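PDB 2IA7: tail lysozyme, putative from Geobacter sulfurreducens, which is of unknown function but belongs to the gp25 family of baseplate wedge proteins, and so is probably a structural part of a phage-tail-like assembly. Local coordinates for residues 99-102 with 107-110; 40-45 with 124-129. All coordinates share one frame; numbering follows the deposited sequence.

Contact 1. Residues 99-102 with 107-110; sequences PREA and LLID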
ATOM      1  N   PRO A  99       7.666  -4.240  11.619  1.00 17.95           N
ATOM      2  CA  PRO A  99       7.510  -3.423  12.811  1.00 17.61           C
ATOM      3  C   PRO A  99       8.798  -2.673  13.178  1.00 18.35           C
ATOM      4  O   PRO A  99       8.969  -2.201  14.342  1.00 19.39           O
ATOM      5  CB  PRO A  99       7.191  -4.487  13.869  1.00 18.33           C
ATOM      6  CG  PRO A  99       8.006  -5.656  13.430  1.00 18.51           C
ATOM      7  CD  PRO A  99       8.088  -5.611  11.925  1.00 19.23           C
ATOM      8  N   ARG A 100       9.710  -2.458  12.225  1.00 19.73           N
ATOM      9  CA  ARG A 100      11.019  -1.875  12.589  1.00 18.75           C
ATOM     10  C   ARG A 100      10.938  -0.435  13.110  1.00 21.82           C
ATOM     11  O   ARG A 100      11.870   0.026  13.818  1.00 23.45           O
ATOM     12  CB  ARG A 100      12.040  -2.018  11.469  1.00 17.36           C
ATOM     13  CG  ARG A 100      11.779  -1.224  10.219  1.00 17.67           C
ATOM     14  CD  ARG A 100      12.919  -1.250   9.213  1.00 16.68           C
ATOM     15  NE  ARG A 100      12.520  -0.602   7.972  1.00 16.51           N
ATOM     16  CZ  ARG A 100      11.963  -1.200   6.919  1.00 18.12           C
ATOM     17  NH1 ARG A 100      11.694  -2.497   6.921  1.00 16.80           N
ATOM     18  NH2 ARG A 100      11.575  -0.485   5.889  1.00 15.68           N
ATOM     19  N   GLU A 101       9.838   0.268  12.812  1.00 20.11           N
ATOM     20  CA  GLU A 101       9.564   1.598  13.353  1.00 21.40           C
ATOM     21  C   GLU A 101       8.353   1.603  14.267  1.00 21.06           C
ATOM     22  O   GLU A 101       7.748   2.648  14.506  1.00 24.20           O
ATOM     23  CB  GLU A 101       9.405   2.609  12.217  1.00 18.42           C
ATOM     24  CG  GLU A 101      10.752   2.938  11.554  1.00 20.87           C
ATOM     25  CD  GLU A 101      10.707   4.016  10.498  1.00 26.73           C
ATOM     26  OE1 GLU A 101       9.714   4.787  10.380  1.00 25.29           O
ATOM     27  OE2 GLU A 101      11.693   4.065   9.745  1.00 25.59           O
ATOM     28  N   ALA A 102       7.995   0.437  14.791  1.00 23.65           N
ATOM     29  CA  ALA A 102       6.821   0.334  15.662  1.00 28.24           C
ATOM     30  C   ALA A 102       6.948   1.244  16.904  1.00 28.11           C
ATOM     31  O   ALA A 102       5.956   1.859  17.310  1.00 29.68           O
ATOM     32  CB  ALA A 102       6.568  -1.101  16.067  1.00 28.46           C
ATOM     33  N   LEU A 107       3.990   1.248  11.080  1.00 19.31           N
ATOM     34  CA  LEU A 107       4.172  -0.055  10.479  1.00 17.40           C
ATOM     35  C   LEU A 107       4.543   0.227   9.029  1.00 18.88           C
ATOM     36  O   LEU A 107       3.770   0.867   8.308  1.00 20.01           O
ATOM     37  CB  LEU A 107       2.908  -0.922  10.502  1.00 18.59           C
ATOM     38  CG  LEU A 107       2.565  -1.743  11.741  1.00 32.38           C
ATOM     39  CD1 LEU A 107       1.196  -2.368  11.526  1.00 33.20           C
ATOM     40  CD2 LEU A 107       3.614  -2.832  11.950  1.00 31.72           C
ATOM     41  N   LEU A 108       5.702  -0.269   8.591  1.00 16.75           N
ATOM     42  CA  LEU A 108       6.210   0.016   7.255  1.00 14.36           C
ATOM     43  C   LEU A 108       5.929  -1.160   6.353  1.00 15.44           C
ATOM     44  O   LEU A 108       6.244  -2.312   6.727  1.00 16.99           O
ATOM     45  CB  LEU A 108       7.710   0.320   7.328  1.00 15.07           C
ATOM     46  CG  LEU A 108       8.094   1.556   8.121  1.00 17.32           C
ATOM     47  CD1 LEU A 108       9.641   1.707   8.103  1.00 20.07           C
ATOM     48  CD2 LEU A 108       7.405   2.872   7.717  1.00 19.41           C
ATOM     49  N   ILE A 109       5.376  -0.916   5.160  1.00 15.00           N
ATOM     50  CA  ILE A 109       5.132  -1.982   4.185  1.00 14.95           C
ATOM     51  C   ILE A 109       6.217  -1.905   3.153  1.00 15.98           C
ATOM     52  O   ILE A 109       6.329  -0.942   2.423  1.00 17.08           O
ATOM     53  CB  ILE A 109       3.775  -1.901   3.519  1.00 13.98           C
ATOM     54  CG1 ILE A 109       2.716  -1.583   4.594  1.00 17.91           C
ATOM     55  CG2 ILE A 109       3.519  -3.180   2.785  1.00 17.08           C
ATOM     56  CD1 ILE A 109       2.521  -2.601   5.698  1.00 15.24           C
ATOM     57  N   ASP A 110       7.086  -2.911   3.133  1.00 14.91           N
ATOM     58  CA  ASP A 110       8.133  -3.039   2.127  1.00 12.73           C
ATOM     59  C   ASP A 110       7.540  -3.810   0.945  1.00 15.85           C
ATOM     60  O   ASP A 110       7.155  -4.963   1.074  1.00 15.65           O
ATOM     61  CB  ASP A 110       9.293  -3.789   2.708  1.00 12.73           C
ATOM     62  CG  ASP A 110       9.928  -3.051   3.898  1.00 21.94           C
ATOM     63  OD1 ASP A 110      10.270  -1.888   3.763  1.00 18.14           O
ATOM     64  OD2 ASP A 110      10.176  -3.779   4.930  1.00 20.04           O
TER
HETATM   65  O   HOH W   1       7.511  -0.193  11.381  1.00 18.69           O
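Arg100 reaches Asp110 by a first torsion that sets CG between its backbone N and carbonyl carbon (chi1 67°) and a chain then extended as far as NE, which carries the guanidinium along the strand and past Leu108. Asp110, its CG anti to the carbonyl carbon (chi1 -62°), comes from the opposite direction, and the two flat groups meet end-on and almost coplanar, 7° apart. Arg100 NH1 binds Asp110 OD2 at 2.8 Å and Arg100 NH2 binds Asp110 OD1 at 2.9 Å, both nearly straight and both on syn lone pairs. Leu108 CB lies over one guanidinium face, offset toward its rim, and Leu108 CD1 is 3.7 Å from Arg100 NE. The same methyl meets the carboxylate end of Glu101, 3.5 Å from Glu101 CD, while Glu101 OE1 forms a salt bridge with Arg106. Between the two backbones, water 1 accepts from Glu101 N at 2.8 Å and, weakly, from Leu108 N. Pro99 to Ala102 form a type I turn, closed by Ala102 N to Pro99 O, in the connection of a beta hairpin. With an alanine here in place of the aspartate, NH1 and NH2 would probably lose their acceptor oxygens and the guanidinium would be freer to turn away from Leu108. The two-bond grip thus fixes both the position and the rotation of the guanidinium, and the opposite charges probably balance each other at this partly exposed site beside the hairpin connection.

Contact 2. Residues 40-45 with 124-129; sequences IILGTA and LVYPFY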
ATOM      1  N   ILE A  40      -1.307   6.359  -3.712  1.00 13.54           N
ATOM      2  CA  ILE A  40      -2.721   6.772  -3.736  1.00 13.11           C
ATOM      3  C   ILE A  40      -3.625   5.659  -3.301  1.00 14.08           C
ATOM      4  O   ILE A  40      -4.485   5.846  -2.452  1.00 14.98           O
ATOM      5  CB  ILE A  40      -3.144   7.293  -5.112  1.00 14.22           C
ATOM      6  CG1 ILE A  40      -2.432   8.611  -5.436  1.00 13.62           C
ATOM      7  CG2 ILE A  40      -4.619   7.508  -5.210  1.00 15.47           C
ATOM      8  CD1 ILE A  40      -2.484   8.976  -6.912  1.00 15.33           C
ATOM      9  N   ILE A  41      -3.427   4.488  -3.866  1.00 13.82           N
ATOM     10  CA  ILE A  41      -4.277   3.357  -3.545  1.00 13.40           C
ATOM     11  C   ILE A  41      -4.242   2.982  -2.078  1.00 14.03           C
ATOM     12  O   ILE A  41      -5.272   2.826  -1.444  1.00 15.96           O
ATOM     13  CB  ILE A  41      -3.893   2.116  -4.397  1.00 13.30           C
ATOM     14  CG1 ILE A  41      -4.150   2.395  -5.867  1.00 13.80           C
ATOM     15  CG2 ILE A  41      -4.642   0.849  -3.917  1.00 15.60           C
ATOM     16  CD1 ILE A  41      -3.316   1.560  -6.791  1.00 14.34           C
ATOM     17  N   LEU A  42      -3.028   2.890  -1.510  1.00 14.41           N
ATOM     18  CA  LEU A  42      -2.861   2.438  -0.107  1.00 14.52           C
ATOM     19  C   LEU A  42      -3.371   3.540   0.855  1.00 14.79           C
ATOM     20  O   LEU A  42      -3.836   3.251   1.948  1.00 17.72           O
ATOM     21  CB  LEU A  42      -1.444   2.011   0.195  1.00 14.37           C
ATOM     22  CG  LEU A  42      -0.891   0.874  -0.667  1.00 14.68           C
ATOM     23  CD1 LEU A  42       0.518   0.481  -0.241  1.00 15.67           C
ATOM     24  CD2 LEU A  42      -1.897  -0.311  -0.645  1.00 16.34           C
ATOM     25  N   GLY A  43      -3.264   4.796   0.424  1.00 14.17           N
ATOM     26  CA  GLY A  43      -3.687   5.921   1.268  1.00 17.20           C
ATOM     27  C   GLY A  43      -5.148   6.310   1.182  1.00 19.49           C
ATOM     28  O   GLY A  43      -5.560   7.293   1.827  1.00 21.28           O
ATOM     29  N   THR A  44      -5.936   5.584   0.405  1.00 16.62           N
ATOM     30  CA  THR A  44      -7.337   5.875   0.221  1.00 16.62           C
ATOM     31  C   THR A  44      -8.194   4.781   0.847  1.00 16.75           C
ATOM     32  O   THR A  44      -8.066   3.593   0.566  1.00 18.26           O
ATOM     33  CB  THR A  44      -7.720   6.037  -1.287  1.00 16.38           C
ATOM     34  OG1 THR A  44      -6.870   7.022  -1.882  1.00 17.96           O
ATOM     35  CG2 THR A  44      -9.191   6.455  -1.472  1.00 17.40           C
ATOM     36  N   ALA A  45      -9.104   5.207   1.744  1.00 19.22           N
ATOM     37  CA  ALA A  45     -10.117   4.339   2.260  1.00 18.44           C
ATOM     38  C   ALA A  45     -11.223   4.160   1.248  1.00 19.47           C
ATOM     39  O   ALA A  45     -11.600   5.096   0.571  1.00 18.59           O
ATOM     40  CB  ALA A  45     -10.707   4.939   3.547  1.00 19.04           C
ATOM     41  N   LEU A 124       9.386  -0.004  -2.784  1.00 13.26           N
ATOM     42  CA  LEU A 124       8.700   1.119  -2.236  1.00 14.84           C
ATOM     43  C   LEU A 124       8.358   0.773  -0.810  1.00 17.64           C
ATOM     44  O   LEU A 124       7.945  -0.347  -0.543  1.00 16.63           O
ATOM     45  CB  LEU A 124       7.400   1.336  -3.012  1.00 17.54           C
ATOM     46  CG  LEU A 124       6.545   2.543  -2.702  1.00 17.03           C
ATOM     47  CD1 LEU A 124       5.816   3.085  -3.947  1.00 22.44           C
ATOM     48  CD2 LEU A 124       5.508   2.128  -1.626  1.00 18.82           C
ATOM     49  N   VAL A 125       8.559   1.722   0.094  1.00 15.78           N
ATOM     50  CA  VAL A 125       8.260   1.547   1.493  1.00 15.57           C
ATOM     51  C   VAL A 125       7.073   2.446   1.797  1.00 15.70           C
ATOM     52  O   VAL A 125       7.165   3.666   1.640  1.00 16.16           O
ATOM     53  CB  VAL A 125       9.442   1.913   2.383  1.00 17.40           C
ATOM     54  CG1 VAL A 125       9.074   1.772   3.856  1.00 17.13           C
ATOM     55  CG2 VAL A 125      10.679   1.036   2.029  1.00 19.43           C
ATOM     56  N   TYR A 126       5.958   1.863   2.210  1.00 14.43           N
ATOM     57  CA  TYR A 126       4.750   2.616   2.475  1.00 15.08           C
ATOM     58  C   TYR A 126       4.501   2.674   3.982  1.00 13.60           C
ATOM     59  O   TYR A 126       4.287   1.628   4.605  1.00 15.54           O
ATOM     60  CB  TYR A 126       3.529   2.013   1.764  1.00 17.56           C
ATOM     61  CG  TYR A 126       2.388   2.986   1.842  1.00 19.01           C
ATOM     62  CD1 TYR A 126       2.318   4.084   0.992  1.00 17.46           C
ATOM     63  CD2 TYR A 126       1.407   2.832   2.812  1.00 17.57           C
ATOM     64  CE1 TYR A 126       1.293   5.048   1.120  1.00 20.36           C
ATOM     65  CE2 TYR A 126       0.398   3.791   2.945  1.00 19.46           C
ATOM     66  CZ  TYR A 126       0.360   4.880   2.110  1.00 20.97           C
ATOM     67  OH  TYR A 126      -0.698   5.740   2.313  1.00 20.90           O
ATOM     68  N   PRO A 127       4.467   3.879   4.585  1.00 14.99           N
ATOM     69  CA  PRO A 127       4.214   3.952   6.022  1.00 15.93           C
ATOM     70  C   PRO A 127       2.727   4.009   6.414  1.00 16.50           C
ATOM     71  O   PRO A 127       1.938   4.844   5.907  1.00 16.75           O
ATOM     72  CB  PRO A 127       4.931   5.235   6.423  1.00 18.29           C
ATOM     73  CG  PRO A 127       4.794   6.100   5.211  1.00 17.90           C
ATOM     74  CD  PRO A 127       4.762   5.204   4.011  1.00 18.27           C
ATOM     75  N   PHE A 128       2.343   3.140   7.343  1.00 18.54           N
ATOM     76  CA  PHE A 128       1.060   3.242   8.057  1.00 17.75           C
ATOM     77  C   PHE A 128       1.344   3.709   9.485  1.00 18.50           C
ATOM     78  O   PHE A 128       2.382   3.436  10.045  1.00 20.05           O
ATOM     79  CB  PHE A 128       0.290   1.933   8.062  1.00 16.54           C
ATOM     80  CG  PHE A 128      -0.369   1.604   6.754  1.00 20.37           C
ATOM     81  CD1 PHE A 128      -1.439   2.335   6.290  1.00 23.22           C
ATOM     82  CD2 PHE A 128       0.036   0.507   6.029  1.00 26.34           C
ATOM     83  CE1 PHE A 128      -2.068   2.011   5.086  1.00 25.17           C
ATOM     84  CE2 PHE A 128      -0.586   0.184   4.825  1.00 26.14           C
ATOM     85  CZ  PHE A 128      -1.640   0.939   4.363  1.00 25.72           C
ATOM     86  N   TYR A 129       0.447   4.530  10.016  1.00 18.32           N
ATOM     87  CA  TYR A 129       0.620   5.154  11.321  1.00 20.22           C
ATOM     88  C   TYR A 129      -0.381   4.533  12.250  1.00 22.02           C
ATOM     89  O   TYR A 129      -1.568   4.531  11.952  1.00 22.73           O
ATOM     90  CB  TYR A 129       0.364   6.669  11.215  1.00 21.82           C
ATOM     91  CG  TYR A 129       1.393   7.344  10.396  1.00 20.15           C
ATOM     92  CD1 TYR A 129       1.320   7.326   9.032  1.00 17.24           C
ATOM     93  CD2 TYR A 129       2.493   7.937  10.974  1.00 21.70           C
ATOM     94  CE1 TYR A 129       2.319   7.886   8.247  1.00 19.29           C
ATOM     95  CE2 TYR A 129       3.483   8.497  10.207  1.00 20.81           C
ATOM     96  CZ  TYR A 129       3.400   8.465   8.847  1.00 18.46           C
ATOM     97  OH  TYR A 129       4.394   9.019   8.090  1.00 27.34           O
TER
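Leu42 lies against one face of the Tyr126 ring, and this is the close-packed part of the contact. Leu42 CB makes a CH-pi contact 3.8 Å from the Tyr126 ring centroid, 14° off the normal, while Leu42 CD1 touches Tyr126 CG, also at 3.8 Å, nearer the root of the ring. Tyr126 CG stands anti to its backbone N (chi1 -168°), which sends the ring out toward the end of the helix; the leucine and the tyrosine run antiparallel, each lying alongside the other. Pro127 CD packs on the other face, so the ring is sandwiched. At its far end Tyr126 OH rests 3.2 Å from Gly43 CA, where a side-chain carbon would collide with the hydroxyl. The fit slackens toward Phe128: Phe128 CZ comes no nearer than 4.3 Å to Leu42 CB, and the Phe128 edge faces Leu42 O, which takes a hydrogen bond from His60. Both aromatic residues are partly exposed, whereas Leu42 is buried, with Val79 and Leu83 of helix 69-86 and Ile111 of the sheet also against it. Here the C-terminal end of helix 30-42 packs on the edge strand of a three-stranded antiparallel sheet, a helix-on-sheet layer of an alpha+beta fold, consistent with the gp25-like family.

Overall arrangement
Contact 1 and contact 2 have centres about 12 Å apart and share one antiparallel sheet, in which strand 106-115 lies between 90-98 and 120-129. Along the chain, both segments of contact 1 fall in the 78 residues that separate the two halves of contact 2. The strand segments 107-110 and 124-129 are joined directly: Ile109 N to Tyr126 O is 2.8 Å and Leu107 O to Phe128 N is 2.9 Å, both probable hydrogen bonds. Beside that ladder, Leu108 CD2 packs 3.7 Å from Pro127 CB. Contact 2 ties the sheet to helix 30-42 near the centre of the chain, whereas contact 1 lies farther out, with a bound 1,2-ethanediol, probably from the crystallisation liquor, about 4 Å from the Arg100 side chain.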